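Local coordinates for tartronic semialdehyde reductase (Salmonella typhimurium, PDB 1YB4), which probably catalyses the reversible NAD(P)H-dependent reduction of tartronate semialdehyde (2-hydroxy-3-oxopropanoate) to (R)-glycerate, at residues Glu264-Asn272 against His279-Met289; Ile20-Val31 against Glu40-Val49. One frame throughout, in Å; residues are numbered along the deposited sequence.

Interaction 1 of 2, residues Glu264-Asn272 against His279-Met289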
ATOM      1  N   GLU A 264      -8.157   3.468   3.736  1.00 26.82           N
ATOM      2  CA  GLU A 264      -7.472   4.747   3.900  1.00 27.27           C
ATOM      3  C   GLU A 264      -7.925   5.759   2.848  1.00 27.24           C
ATOM      4  O   GLU A 264      -8.039   6.952   3.138  1.00 25.18           O
ATOM      5  CB  GLU A 264      -5.953   4.553   3.824  1.00 26.71           C
ATOM      6  CG  GLU A 264      -5.401   3.692   4.933  1.00 29.33           C
ATOM      7  CD  GLU A 264      -5.886   4.134   6.307  1.00 28.68           C
ATOM      8  OE1 GLU A 264      -5.614   5.290   6.695  1.00 30.76           O
ATOM      9  OE2 GLU A 264      -6.543   3.325   6.997  1.00 26.89           O
ATOM     10  N   LEU A 265      -8.160   5.283   1.628  1.00 26.01           N
ATOM     11  CA  LEU A 265      -8.624   6.162   0.558  1.00 27.43           C
ATOM     12  C   LEU A 265     -10.029   6.693   0.921  1.00 26.98           C
ATOM     13  O   LEU A 265     -10.366   7.846   0.632  1.00 25.18           O
ATOM     14  CB  LEU A 265      -8.646   5.408  -0.778  1.00 23.88           C
ATOM     15  CG  LEU A 265      -7.300   4.969  -1.385  1.00 25.78           C
ATOM     16  CD1 LEU A 265      -7.552   4.135  -2.624  1.00 18.92           C
ATOM     17  CD2 LEU A 265      -6.456   6.178  -1.744  1.00 22.52           C
ATOM     18  N   PHE A 266     -10.837   5.851   1.564  1.00 27.09           N
ATOM     19  CA  PHE A 266     -12.168   6.280   2.001  1.00 29.39           C
ATOM     20  C   PHE A 266     -12.004   7.358   3.060  1.00 28.51           C
ATOM     21  O   PHE A 266     -12.867   8.216   3.219  1.00 30.71           O
ATOM     22  CB  PHE A 266     -12.981   5.116   2.597  1.00 24.77           C
ATOM     23  CG  PHE A 266     -13.678   4.260   1.562  1.00 24.27           C
ATOM     24  CD1 PHE A 266     -14.129   4.814   0.370  1.00 21.09           C
ATOM     25  CD2 PHE A 266     -13.901   2.903   1.799  1.00 25.63           C
ATOM     26  CE1 PHE A 266     -14.783   4.037  -0.565  1.00 23.34           C
ATOM     27  CE2 PHE A 266     -14.559   2.108   0.864  1.00 24.77           C
ATOM     28  CZ  PHE A 266     -15.000   2.676  -0.319  1.00 24.98           C
ATOM     29  N   ASN A 267     -10.892   7.303   3.792  1.00 29.05           N
ATOM     30  CA  ASN A 267     -10.618   8.289   4.823  1.00 27.34           C
ATOM     31  C   ASN A 267     -10.361   9.620   4.140  1.00 27.51           C
ATOM     32  O   ASN A 267     -10.704  10.674   4.675  1.00 29.95           O
ATOM     33  CB  ASN A 267      -9.399   7.898   5.669  1.00 22.82           C
ATOM     34  CG  ASN A 267      -9.722   6.853   6.721  1.00 21.51           C
ATOM     35  OD1 ASN A 267     -10.878   6.658   7.075  1.00 21.89           O
ATOM     36  ND2 ASN A 267      -8.691   6.189   7.241  1.00 20.68           N
ATOM     37  N   THR A 268      -9.753   9.571   2.959  1.00 25.83           N
ATOM     38  CA  THR A 268      -9.491  10.788   2.204  1.00 25.94           C
ATOM     39  C   THR A 268     -10.825  11.341   1.695  1.00 24.92           C
ATOM     40  O   THR A 268     -11.033  12.547   1.692  1.00 22.89           O
ATOM     41  CB  THR A 268      -8.489  10.510   1.038  1.00 29.66           C
ATOM     42  OG1 THR A 268      -7.184  10.287   1.590  1.00 30.76           O
ATOM     43  CG2 THR A 268      -8.403  11.690   0.067  1.00 28.16           C
ATOM     44  N   CYS A 269     -11.747  10.466   1.305  1.00 24.31           N
ATOM     45  CA  CYS A 269     -13.052  10.937   0.848  1.00 27.78           C
ATOM     46  C   CYS A 269     -13.776  11.641   2.016  1.00 30.64           C
ATOM     47  O   CYS A 269     -14.195  12.806   1.894  1.00 30.68           O
ATOM     48  CB  CYS A 269     -13.910   9.775   0.330  1.00 27.09           C
ATOM     49  SG  CYS A 269     -13.272   8.920  -1.161  1.00 30.42           S
ATOM     50  N   ALA A 270     -13.909  10.950   3.147  1.00 29.81           N
ATOM     51  CA  ALA A 270     -14.572  11.534   4.313  1.00 30.82           C
ATOM     52  C   ALA A 270     -13.921  12.861   4.646  1.00 29.14           C
ATOM     53  O   ALA A 270     -14.598  13.813   4.989  1.00 34.07           O
ATOM     54  CB  ALA A 270     -14.479  10.597   5.509  1.00 33.12           C
ATOM     55  N   ALA A 271     -12.606  12.928   4.516  1.00 28.00           N
ATOM     56  CA  ALA A 271     -11.876  14.151   4.807  1.00 29.91           C
ATOM     57  C   ALA A 271     -12.228  15.261   3.840  1.00 32.42           C
ATOM     58  O   ALA A 271     -11.965  16.432   4.102  1.00 33.03           O
ATOM     59  CB  ALA A 271     -10.386  13.893   4.743  1.00 27.93           C
ATOM     60  N   ASN A 272     -12.815  14.892   2.710  1.00 36.05           N
ATOM     61  CA  ASN A 272     -13.163  15.874   1.701  1.00 36.75           C
ATOM     62  C   ASN A 272     -14.640  15.821   1.314  1.00 38.15           C
ATOM     63  O   ASN A 272     -14.993  15.962   0.146  1.00 38.29           O
ATOM     64  CB  ASN A 272     -12.248  15.684   0.478  1.00 34.85           C
ATOM     65  CG  ASN A 272     -10.769  15.975   0.794  1.00 36.02           C
ATOM     66  OD1 ASN A 272     -10.332  17.127   0.787  1.00 36.37           O
ATOM     67  ND2 ASN A 272     -10.003  14.926   1.090  1.00 33.96           N
ATOM     68  N   HIS A 279     -20.487   5.136  -2.828  1.00 33.52           N
ATOM     69  CA  HIS A 279     -19.101   4.700  -2.817  1.00 33.97           C
ATOM     70  C   HIS A 279     -18.406   4.797  -4.170  1.00 36.18           C
ATOM     71  O   HIS A 279     -17.200   4.532  -4.280  1.00 35.80           O
ATOM     72  CB  HIS A 279     -18.966   3.289  -2.231  1.00 35.07           C
ATOM     73  CG  HIS A 279     -19.877   2.273  -2.842  1.00 35.22           C
ATOM     74  ND1 HIS A 279     -19.936   0.971  -2.393  1.00 33.74           N
ATOM     75  CD2 HIS A 279     -20.728   2.348  -3.890  1.00 34.57           C
ATOM     76  CE1 HIS A 279     -20.778   0.284  -3.142  1.00 33.11           C
ATOM     77  NE2 HIS A 279     -21.273   1.095  -4.060  1.00 35.71           N
ATOM     78  N   SER A 280     -19.154   5.190  -5.200  1.00 33.44           N
ATOM     79  CA  SER A 280     -18.563   5.365  -6.519  1.00 31.61           C
ATOM     80  C   SER A 280     -17.792   6.682  -6.431  1.00 29.43           C
ATOM     81  O   SER A 280     -16.947   6.992  -7.271  1.00 31.56           O
ATOM     82  CB  SER A 280     -19.651   5.441  -7.601  1.00 34.50           C
ATOM     83  OG  SER A 280     -20.564   6.494  -7.341  1.00 38.42           O
ATOM     84  N   ALA A 281     -18.086   7.446  -5.385  1.00 25.96           N
ATOM     85  CA  ALA A 281     -17.421   8.715  -5.136  1.00 26.63           C
ATOM     86  C   ALA A 281     -15.935   8.498  -4.821  1.00 28.98           C
ATOM     87  O   ALA A 281     -15.154   9.449  -4.687  1.00 29.02           O
ATOM     88  CB  ALA A 281     -18.100   9.420  -3.989  1.00 26.61           C
HETATM   89  N   MSE A 282     -15.570   7.231  -4.683  1.00 28.59           N
HETATM   90  CA  MSE A 282     -14.199   6.826  -4.420  1.00 31.20           C
HETATM   91  C   MSE A 282     -13.252   7.525  -5.376  1.00 30.67           C
HETATM   92  O   MSE A 282     -12.184   7.976  -4.980  1.00 32.53           O
HETATM   93  CB  MSE A 282     -14.078   5.307  -4.613  1.00 37.76           C
HETATM   94  CG  MSE A 282     -12.666   4.764  -4.775  1.00 42.97           C
HETATM   95 SE   MSE A 282     -11.661   4.816  -3.134  1.00 56.35          SE
HETATM   96  CE  MSE A 282     -10.457   6.211  -3.572  1.00 53.78           C
ATOM     97  N   VAL A 283     -13.664   7.613  -6.637  1.00 29.93           N
ATOM     98  CA  VAL A 283     -12.852   8.204  -7.692  1.00 27.13           C
ATOM     99  C   VAL A 283     -12.299   9.565  -7.339  1.00 26.78           C
ATOM    100  O   VAL A 283     -11.211   9.947  -7.784  1.00 29.90           O
ATOM    101  CB  VAL A 283     -13.655   8.292  -9.024  1.00 27.01           C
ATOM    102  CG1 VAL A 283     -14.864   9.184  -8.844  1.00 25.27           C
ATOM    103  CG2 VAL A 283     -12.757   8.793 -10.157  1.00 23.69           C
ATOM    104  N   GLN A 284     -13.034  10.301  -6.525  1.00 29.07           N
ATOM    105  CA  GLN A 284     -12.586  11.632  -6.138  1.00 31.09           C
ATOM    106  C   GLN A 284     -11.263  11.600  -5.375  1.00 28.18           C
ATOM    107  O   GLN A 284     -10.474  12.539  -5.459  1.00 25.76           O
ATOM    108  CB  GLN A 284     -13.662  12.327  -5.294  1.00 34.93           C
ATOM    109  CG  GLN A 284     -14.960  12.558  -6.053  1.00 39.30           C
ATOM    110  CD  GLN A 284     -15.908  13.483  -5.320  1.00 42.18           C
ATOM    111  OE1 GLN A 284     -16.443  13.141  -4.264  1.00 47.15           O
ATOM    112  NE2 GLN A 284     -16.115  14.671  -5.876  1.00 43.57           N
ATOM    113  N   ALA A 285     -11.018  10.519  -4.639  1.00 26.77           N
ATOM    114  CA  ALA A 285      -9.786  10.412  -3.874  1.00 26.98           C
ATOM    115  C   ALA A 285      -8.593  10.369  -4.796  1.00 27.01           C
ATOM    116  O   ALA A 285      -7.590  11.025  -4.544  1.00 26.64           O
ATOM    117  CB  ALA A 285      -9.811   9.189  -3.001  1.00 28.79           C
ATOM    118  N   LEU A 286      -8.695   9.599  -5.873  1.00 27.88           N
ATOM    119  CA  LEU A 286      -7.585   9.532  -6.808  1.00 28.50           C
ATOM    120  C   LEU A 286      -7.494  10.794  -7.665  1.00 29.77           C
ATOM    121  O   LEU A 286      -6.407  11.177  -8.105  1.00 28.25           O
ATOM    122  CB  LEU A 286      -7.692   8.280  -7.671  1.00 26.75           C
ATOM    123  CG  LEU A 286      -7.456   7.083  -6.751  1.00 26.21           C
ATOM    124  CD1 LEU A 286      -8.760   6.631  -6.164  1.00 23.82           C
ATOM    125  CD2 LEU A 286      -6.832   5.983  -7.508  1.00 27.36           C
ATOM    126  N   GLU A 287      -8.629  11.449  -7.900  1.00 32.37           N
ATOM    127  CA  GLU A 287      -8.601  12.685  -8.679  1.00 31.82           C
ATOM    128  C   GLU A 287      -7.811  13.693  -7.851  1.00 30.54           C
ATOM    129  O   GLU A 287      -6.969  14.408  -8.375  1.00 30.85           O
ATOM    130  CB  GLU A 287     -10.017  13.204  -8.951  1.00 29.19           C
ATOM    131  CG  GLU A 287     -10.800  12.345  -9.930  1.00 32.53           C
ATOM    132  CD  GLU A 287     -12.247  12.782 -10.063  1.00 32.52           C
ATOM    133  OE1 GLU A 287     -12.851  13.128  -9.028  1.00 34.26           O
ATOM    134  OE2 GLU A 287     -12.788  12.765 -11.187  1.00 30.07           O
ATOM    135  N   LEU A 288      -8.068  13.722  -6.547  1.00 30.89           N
ATOM    136  CA  LEU A 288      -7.377  14.641  -5.641  1.00 30.32           C
ATOM    137  C   LEU A 288      -5.867  14.374  -5.638  1.00 32.72           C
ATOM    138  O   LEU A 288      -5.051  15.303  -5.732  1.00 29.88           O
ATOM    139  CB  LEU A 288      -7.930  14.473  -4.220  1.00 27.78           C
ATOM    140  CG  LEU A 288      -7.358  15.365  -3.115  1.00 31.07           C
ATOM    141  CD1 LEU A 288      -7.624  16.808  -3.451  1.00 31.32           C
ATOM    142  CD2 LEU A 288      -7.999  15.023  -1.775  1.00 29.99           C
HETATM  143  N   MSE A 289      -5.516  13.093  -5.541  1.00 31.95           N
HETATM  144  CA  MSE A 289      -4.130  12.664  -5.493  1.00 32.52           C
HETATM  145  C   MSE A 289      -3.371  12.831  -6.807  1.00 31.86           C
HETATM  146  O   MSE A 289      -2.147  12.700  -6.841  1.00 34.84           O
HETATM  147  CB  MSE A 289      -4.079  11.211  -5.007  1.00 36.96           C
HETATM  148  CG  MSE A 289      -4.529  11.059  -3.542  1.00 42.42           C
HETATM  149 SE   MSE A 289      -5.320   9.348  -3.047  1.00 50.61          SE
HETATM  150  CE  MSE A 289      -3.683   8.358  -2.721  1.00 50.41           C
TER

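Interaction 2 of 2, residues Ile20-Val31 against Glu40-Val49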
ATOM      1  N   ILE A  20     -42.107  -4.503   7.294  1.00 36.65           N
ATOM      2  CA  ILE A  20     -43.272  -4.100   6.509  1.00 38.02           C
ATOM      3  C   ILE A  20     -43.559  -5.100   5.383  1.00 38.58           C
ATOM      4  O   ILE A  20     -44.710  -5.362   5.068  1.00 38.71           O
ATOM      5  CB  ILE A  20     -43.088  -2.695   5.902  1.00 36.20           C
ATOM      6  CG1 ILE A  20     -43.032  -1.658   7.021  1.00 36.49           C
ATOM      7  CG2 ILE A  20     -44.228  -2.384   4.945  1.00 36.97           C
ATOM      8  CD1 ILE A  20     -43.102  -0.215   6.537  1.00 37.69           C
ATOM      9  N   ASN A  21     -42.522  -5.660   4.773  1.00 39.39           N
ATOM     10  CA  ASN A  21     -42.748  -6.636   3.715  1.00 40.68           C
ATOM     11  C   ASN A  21     -43.280  -7.966   4.259  1.00 39.02           C
ATOM     12  O   ASN A  21     -44.093  -8.614   3.611  1.00 37.75           O
ATOM     13  CB  ASN A  21     -41.466  -6.895   2.921  1.00 43.07           C
ATOM     14  CG  ASN A  21     -41.453  -6.171   1.601  1.00 46.43           C
ATOM     15  OD1 ASN A  21     -41.425  -4.945   1.552  1.00 47.75           O
ATOM     16  ND2 ASN A  21     -41.486  -6.931   0.511  1.00 50.89           N
ATOM     17  N   LEU A  22     -42.809  -8.382   5.432  1.00 36.74           N
ATOM     18  CA  LEU A  22     -43.274  -9.634   6.028  1.00 35.55           C
ATOM     19  C   LEU A  22     -44.732  -9.479   6.489  1.00 38.88           C
ATOM     20  O   LEU A  22     -45.559 -10.385   6.312  1.00 38.12           O
ATOM     21  CB  LEU A  22     -42.397 -10.019   7.220  1.00 30.74           C
ATOM     22  CG  LEU A  22     -40.966 -10.473   6.920  1.00 26.86           C
ATOM     23  CD1 LEU A  22     -40.239 -10.664   8.220  1.00 19.21           C
ATOM     24  CD2 LEU A  22     -40.974 -11.777   6.126  1.00 26.00           C
ATOM     25  N   ALA A  23     -45.039  -8.320   7.068  1.00 39.12           N
ATOM     26  CA  ALA A  23     -46.382  -8.038   7.545  1.00 39.07           C
ATOM     27  C   ALA A  23     -47.350  -7.952   6.368  1.00 40.18           C
ATOM     28  O   ALA A  23     -48.487  -8.421   6.442  1.00 40.32           O
ATOM     29  CB  ALA A  23     -46.380  -6.740   8.335  1.00 38.15           C
ATOM     30  N   ARG A  24     -46.882  -7.371   5.273  1.00 41.30           N
ATOM     31  CA  ARG A  24     -47.700  -7.214   4.079  1.00 44.21           C
ATOM     32  C   ARG A  24     -48.046  -8.556   3.448  1.00 46.31           C
ATOM     33  O   ARG A  24     -48.959  -8.639   2.635  1.00 48.52           O
ATOM     34  CB  ARG A  24     -46.970  -6.350   3.046  1.00 45.73           C
ATOM     35  CG  ARG A  24     -47.841  -5.855   1.896  1.00 46.19           C
ATOM     36  CD  ARG A  24     -48.081  -4.356   2.024  1.00 47.04           C
ATOM     37  NE  ARG A  24     -46.863  -3.594   1.783  1.00 46.49           N
ATOM     38  CZ  ARG A  24     -46.735  -2.302   2.056  1.00 47.13           C
ATOM     39  NH1 ARG A  24     -45.589  -1.672   1.801  1.00 47.64           N
ATOM     40  NH2 ARG A  24     -47.751  -1.645   2.594  1.00 41.38           N
ATOM     41  N   ALA A  25     -47.317  -9.605   3.806  1.00 47.12           N
ATOM     42  CA  ALA A  25     -47.594 -10.917   3.234  1.00 47.95           C
ATOM     43  C   ALA A  25     -48.571 -11.726   4.079  1.00 49.41           C
ATOM     44  O   ALA A  25     -48.832 -12.893   3.781  1.00 48.96           O
ATOM     45  CB  ALA A  25     -46.310 -11.694   3.049  1.00 47.55           C
ATOM     46  N   GLY A  26     -49.097 -11.113   5.136  1.00 51.45           N
ATOM     47  CA  GLY A  26     -50.060 -11.797   5.985  1.00 54.23           C
ATOM     48  C   GLY A  26     -49.548 -12.305   7.322  1.00 55.08           C
ATOM     49  O   GLY A  26     -50.334 -12.711   8.183  1.00 56.76           O
ATOM     50  N   HIS A  27     -48.235 -12.289   7.507  1.00 55.19           N
ATOM     51  CA  HIS A  27     -47.650 -12.770   8.749  1.00 55.26           C
ATOM     52  C   HIS A  27     -47.931 -11.839   9.922  1.00 54.59           C
ATOM     53  O   HIS A  27     -48.115 -10.633   9.750  1.00 54.44           O
ATOM     54  CB  HIS A  27     -46.145 -12.962   8.569  1.00 55.47           C
ATOM     55  CG  HIS A  27     -45.800 -13.989   7.540  1.00 56.99           C
ATOM     56  ND1 HIS A  27     -45.958 -15.340   7.760  1.00 58.84           N
ATOM     57  CD2 HIS A  27     -45.388 -13.862   6.256  1.00 57.05           C
ATOM     58  CE1 HIS A  27     -45.663 -16.001   6.654  1.00 59.42           C
ATOM     59  NE2 HIS A  27     -45.316 -15.127   5.726  1.00 57.17           N
ATOM     60  N   GLN A  28     -47.992 -12.412  11.116  1.00 55.24           N
ATOM     61  CA  GLN A  28     -48.230 -11.616  12.304  1.00 55.22           C
ATOM     62  C   GLN A  28     -46.875 -11.443  12.956  1.00 52.72           C
ATOM     63  O   GLN A  28     -46.223 -12.418  13.329  1.00 52.71           O
ATOM     64  CB  GLN A  28     -49.190 -12.323  13.264  1.00 59.14           C
ATOM     65  CG  GLN A  28     -50.027 -11.351  14.087  1.00 67.41           C
ATOM     66  CD  GLN A  28     -51.048 -10.583  13.241  1.00 73.07           C
ATOM     67  OE1 GLN A  28     -50.700  -9.914  12.256  1.00 74.66           O
ATOM     68  NE2 GLN A  28     -52.317 -10.676  13.630  1.00 74.44           N
ATOM     69  N   LEU A  29     -46.453 -10.195  13.080  1.00 50.59           N
ATOM     70  CA  LEU A  29     -45.163  -9.891  13.656  1.00 49.84           C
ATOM     71  C   LEU A  29     -45.194  -9.145  14.967  1.00 49.66           C
ATOM     72  O   LEU A  29     -45.959  -8.198  15.153  1.00 49.25           O
ATOM     73  CB  LEU A  29     -44.335  -9.068  12.674  1.00 51.65           C
ATOM     74  CG  LEU A  29     -43.471  -9.778  11.638  1.00 52.51           C
ATOM     75  CD1 LEU A  29     -44.277 -10.793  10.841  1.00 54.07           C
ATOM     76  CD2 LEU A  29     -42.874  -8.720  10.730  1.00 54.39           C
ATOM     77  N   HIS A  30     -44.340  -9.583  15.879  1.00 48.38           N
ATOM     78  CA  HIS A  30     -44.202  -8.921  17.153  1.00 49.09           C
ATOM     79  C   HIS A  30     -42.844  -8.258  16.985  1.00 49.19           C
ATOM     80  O   HIS A  30     -41.811  -8.925  16.967  1.00 47.90           O
ATOM     81  CB  HIS A  30     -44.210  -9.941  18.286  1.00 50.92           C
ATOM     82  CG  HIS A  30     -45.584 -10.393  18.678  1.00 50.27           C
ATOM     83  ND1 HIS A  30     -46.396  -9.656  19.512  1.00 49.63           N
ATOM     84  CD2 HIS A  30     -46.277 -11.518  18.373  1.00 50.57           C
ATOM     85  CE1 HIS A  30     -47.528 -10.310  19.708  1.00 49.19           C
ATOM     86  NE2 HIS A  30     -47.481 -11.442  19.029  1.00 49.23           N
ATOM     87  N   VAL A  31     -42.865  -6.940  16.820  1.00 49.55           N
ATOM     88  CA  VAL A  31     -41.652  -6.172  16.596  1.00 50.54           C
ATOM     89  C   VAL A  31     -41.190  -5.398  17.815  1.00 52.06           C
ATOM     90  O   VAL A  31     -41.871  -5.364  18.835  1.00 51.93           O
ATOM     91  CB  VAL A  31     -41.852  -5.175  15.445  1.00 50.15           C
ATOM     92  CG1 VAL A  31     -42.489  -5.889  14.256  1.00 50.45           C
ATOM     93  CG2 VAL A  31     -42.710  -4.016  15.901  1.00 46.58           C
ATOM     94  N   GLU A  40     -46.998   2.524   9.300  1.00 59.12           N
ATOM     95  CA  GLU A  40     -47.313   1.533   8.278  1.00 57.48           C
ATOM     96  C   GLU A  40     -47.343   0.086   8.755  1.00 57.56           C
ATOM     97  O   GLU A  40     -48.288  -0.639   8.437  1.00 54.75           O
ATOM     98  CB  GLU A  40     -46.354   1.664   7.091  1.00 58.32           C
ATOM     99  CG  GLU A  40     -46.778   0.830   5.885  1.00 58.21           C
ATOM    100  CD  GLU A  40     -46.009   1.174   4.625  1.00 60.27           C
ATOM    101  OE1 GLU A  40     -46.280   0.552   3.574  1.00 58.16           O
ATOM    102  OE2 GLU A  40     -45.133   2.067   4.686  1.00 62.22           O
ATOM    103  N   LEU A  41     -46.328  -0.343   9.507  1.00 56.92           N
ATOM    104  CA  LEU A  41     -46.323  -1.723   9.984  1.00 58.89           C
ATOM    105  C   LEU A  41     -47.169  -1.878  11.241  1.00 58.88           C
ATOM    106  O   LEU A  41     -47.630  -2.976  11.551  1.00 59.26           O
ATOM    107  CB  LEU A  41     -44.899  -2.250  10.236  1.00 57.54           C
ATOM    108  CG  LEU A  41     -44.079  -1.807  11.445  1.00 58.99           C
ATOM    109  CD1 LEU A  41     -42.908  -2.763  11.653  1.00 57.45           C
ATOM    110  CD2 LEU A  41     -43.585  -0.394  11.236  1.00 60.81           C
ATOM    111  N   LEU A  42     -47.380  -0.794  11.976  1.00 58.10           N
ATOM    112  CA  LEU A  42     -48.220  -0.906  13.155  1.00 58.01           C
ATOM    113  C   LEU A  42     -49.621  -1.196  12.635  1.00 59.22           C
ATOM    114  O   LEU A  42     -50.248  -2.177  13.036  1.00 61.41           O
ATOM    115  CB  LEU A  42     -48.206   0.386  13.981  1.00 55.73           C
ATOM    116  CG  LEU A  42     -47.077   0.487  15.014  1.00 55.87           C
ATOM    117  CD1 LEU A  42     -47.133   1.823  15.729  1.00 54.87           C
ATOM    118  CD2 LEU A  42     -47.202  -0.655  16.017  1.00 56.48           C
ATOM    119  N   SER A  43     -50.088  -0.363  11.711  1.00 59.01           N
ATOM    120  CA  SER A  43     -51.416  -0.524  11.129  1.00 59.49           C
ATOM    121  C   SER A  43     -51.429  -1.600  10.052  1.00 58.48           C
ATOM    122  O   SER A  43     -52.110  -1.456   9.036  1.00 57.56           O
ATOM    123  CB  SER A  43     -51.883   0.792  10.505  1.00 62.56           C
ATOM    124  OG  SER A  43     -51.226   1.019   9.264  1.00 61.89           O
ATOM    125  N   LEU A  44     -50.680  -2.675  10.271  1.00 57.75           N
ATOM    126  CA  LEU A  44     -50.603  -3.760   9.301  1.00 54.91           C
ATOM    127  C   LEU A  44     -50.574  -5.082  10.051  1.00 55.67           C
ATOM    128  O   LEU A  44     -50.486  -6.148   9.440  1.00 55.43           O
ATOM    129  CB  LEU A  44     -49.346  -3.600   8.432  1.00 54.23           C
ATOM    130  CG  LEU A  44     -49.213  -4.310   7.078  1.00 51.99           C
ATOM    131  CD1 LEU A  44     -50.372  -3.952   6.178  1.00 52.09           C
ATOM    132  CD2 LEU A  44     -47.909  -3.898   6.410  1.00 52.75           C
ATOM    133  N   GLY A  45     -50.647  -5.003  11.382  1.00 56.44           N
ATOM    134  CA  GLY A  45     -50.654  -6.208  12.197  1.00 57.35           C
ATOM    135  C   GLY A  45     -49.555  -6.308  13.236  1.00 57.89           C
ATOM    136  O   GLY A  45     -49.733  -6.910  14.300  1.00 58.87           O
ATOM    137  N   ALA A  46     -48.406  -5.726  12.926  1.00 57.06           N
ATOM    138  CA  ALA A  46     -47.281  -5.760  13.833  1.00 55.07           C
ATOM    139  C   ALA A  46     -47.684  -5.221  15.197  1.00 54.49           C
ATOM    140  O   ALA A  46     -48.349  -4.190  15.311  1.00 52.53           O
ATOM    141  CB  ALA A  46     -46.118  -4.944  13.262  1.00 55.12           C
ATOM    142  N   VAL A  47     -47.277  -5.951  16.227  1.00 55.98           N
ATOM    143  CA  VAL A  47     -47.547  -5.590  17.608  1.00 56.68           C
ATOM    144  C   VAL A  47     -46.243  -5.094  18.206  1.00 58.64           C
ATOM    145  O   VAL A  47     -45.354  -5.896  18.492  1.00 57.42           O
ATOM    146  CB  VAL A  47     -48.014  -6.812  18.422  1.00 54.67           C
ATOM    147  CG1 VAL A  47     -48.390  -6.385  19.821  1.00 51.28           C
ATOM    148  CG2 VAL A  47     -49.179  -7.496  17.729  1.00 54.31           C
ATOM    149  N   ASN A  48     -46.125  -3.780  18.394  1.00 61.11           N
ATOM    150  CA  ASN A  48     -44.901  -3.195  18.944  1.00 63.35           C
ATOM    151  C   ASN A  48     -44.723  -3.509  20.433  1.00 66.07           C
ATOM    152  O   ASN A  48     -44.759  -2.607  21.270  1.00 66.34           O
ATOM    153  CB  ASN A  48     -44.911  -1.674  18.747  1.00 62.30           C
ATOM    154  CG  ASN A  48     -43.626  -1.012  19.214  1.00 61.30           C
ATOM    155  OD1 ASN A  48     -43.539   0.212  19.275  1.00 62.60           O
ATOM    156  ND2 ASN A  48     -42.624  -1.815  19.540  1.00 60.29           N
ATOM    157  N   VAL A  49     -44.516  -4.783  20.759  1.00 70.37           N
ATOM    158  CA  VAL A  49     -44.337  -5.177  22.143  1.00 73.95           C
ATOM    159  C   VAL A  49     -43.164  -4.355  22.674  1.00 77.33           C
ATOM    160  O   VAL A  49     -42.018  -4.456  22.216  1.00 77.37           O
ATOM    161  CB  VAL A  49     -44.095  -6.700  22.267  1.00 73.51           C
ATOM    162  CG1 VAL A  49     -44.997  -7.429  21.267  1.00 75.68           C
ATOM    163  CG2 VAL A  49     -42.647  -7.053  22.044  1.00 73.38           C
TER

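Interaction 1 of 2, residues Glu264-Asn272 against His279-Met289
Leu265 lays its CB and CD1 over the methyl end of Met282, a selenomethionine, with CB 3.4 Å from Met282 CE, while its other branch, CD2, touches the selenium of Met289 (3.6 Å), the two side chains crossing at about a right angle. One leucine thus touches two long unbranched side chains. Met282 can reach it because its CG lies anti to the backbone N (chi1 163°) and the chain then bends at both later torsions, which also sets its SE 4.8 Å from the centre of the Phe266 ring in an oblique Met-aromatic contact. Where the backbones come nearest, at Cys269 and Ala285, small side chains suit the close approach: Cys269 SG lies 3.9 Å from Ala285 CB, and the helix axes approach to 8.6 Å, crossing at 84°. Farther along, Leu288 CD2 meets Thr268 CG2 and the amide of Asn272, whose ND2 is hydrogen-bonded back to Thr268 O (2.7 Å). Thr268 OG1 turns to other subunits, bonding Met289 O of the third and Asn255 of the second. The contact joins helix 257-271 to helix 283-290 in the all-helical C-terminal domain, with helix 167-195 against Leu265 and Leu286, and helix 235-251 packed on Phe266.

Interaction 2 of 2, residues Ile20-Val31 against Glu40-Val49
Glu40 holds CG anti to its backbone N (chi1 -170°) and stays extended to the carboxylate, whereas Arg24, bent at chi2 and chi3, curls its guanidinium round to meet it. The two segments belong to the Rossmann-type dinucleotide-binding domain: helix 15-24 turns into the edge strand 28-31, and the chain after helix 39-42 runs alongside that strand in the same direction. Arg24 grips a single oxygen end-on, with NH2 2.8 Å from Glu40 OE1 on its anti lone pair and NH1 approaching the same oxygen from the syn side; the planes of the two groups are 53° apart. Near the surface, where Arg24 is exposed, a long charged pair can bridge the helices while its aliphatic neighbour Ile20 packs beneath, CG2 against one face of the guanidinium and CD1 against the Glu40 carboxylate.

Deeper in, Ile20 CG1 rests on Leu41 CB, and Leu44 CD2 covers Ala23 CB, an alanine being small enough to let the leucine sit close to the helix. Both helices end in Schellman motifs, with Gly26 and Gly45 at positive phi, where glycine is at ease; Gln28 OE1 lies 3.7 Å from Gly45 CA. Beyond Gly45 two backbone bonds join the segments. Val47 N gives Leu29 O a nearly straight one of 2.8 Å. The second, from Val31 N to Val47 O, is longer (3.2 Å) and bent, its donor above the carbonyl plane; Val49 N reaches the same oxygen from the opposite face. On the buried side Val31 CG1 lies 3.9 Å from Ala46 CB. It also meets Leu41 CD1, so that branched and small apolar groups pack against one another. On the other side His30, stacked on Phe58, lies alongside Val47 and puts the edge of its ring, at ND1, 3.2 Å from Val49 CG1.

How the interactions relate
Interaction 1 and interaction 2 belong to the two domains of the chain and lie on opposite sides of its centre, their own centres 41 Å apart and their nearest atoms about 22 Å apart, so neither touches the other. Interaction 2 closes an edge of the N-terminal nucleotide-binding domain, where Val31 lies near, without touching, what is probably the Rossmann-type glycine-rich turn, and no other subunit touches it. Interaction 1 is built from crossing helices of the C-terminal domain and faces three other subunits of the tetramer. It is also nearer the predicted active-site Lys172, whose side chain is about 10 Å from that of His279; residues 20-31 and 40-49 lie away from that site.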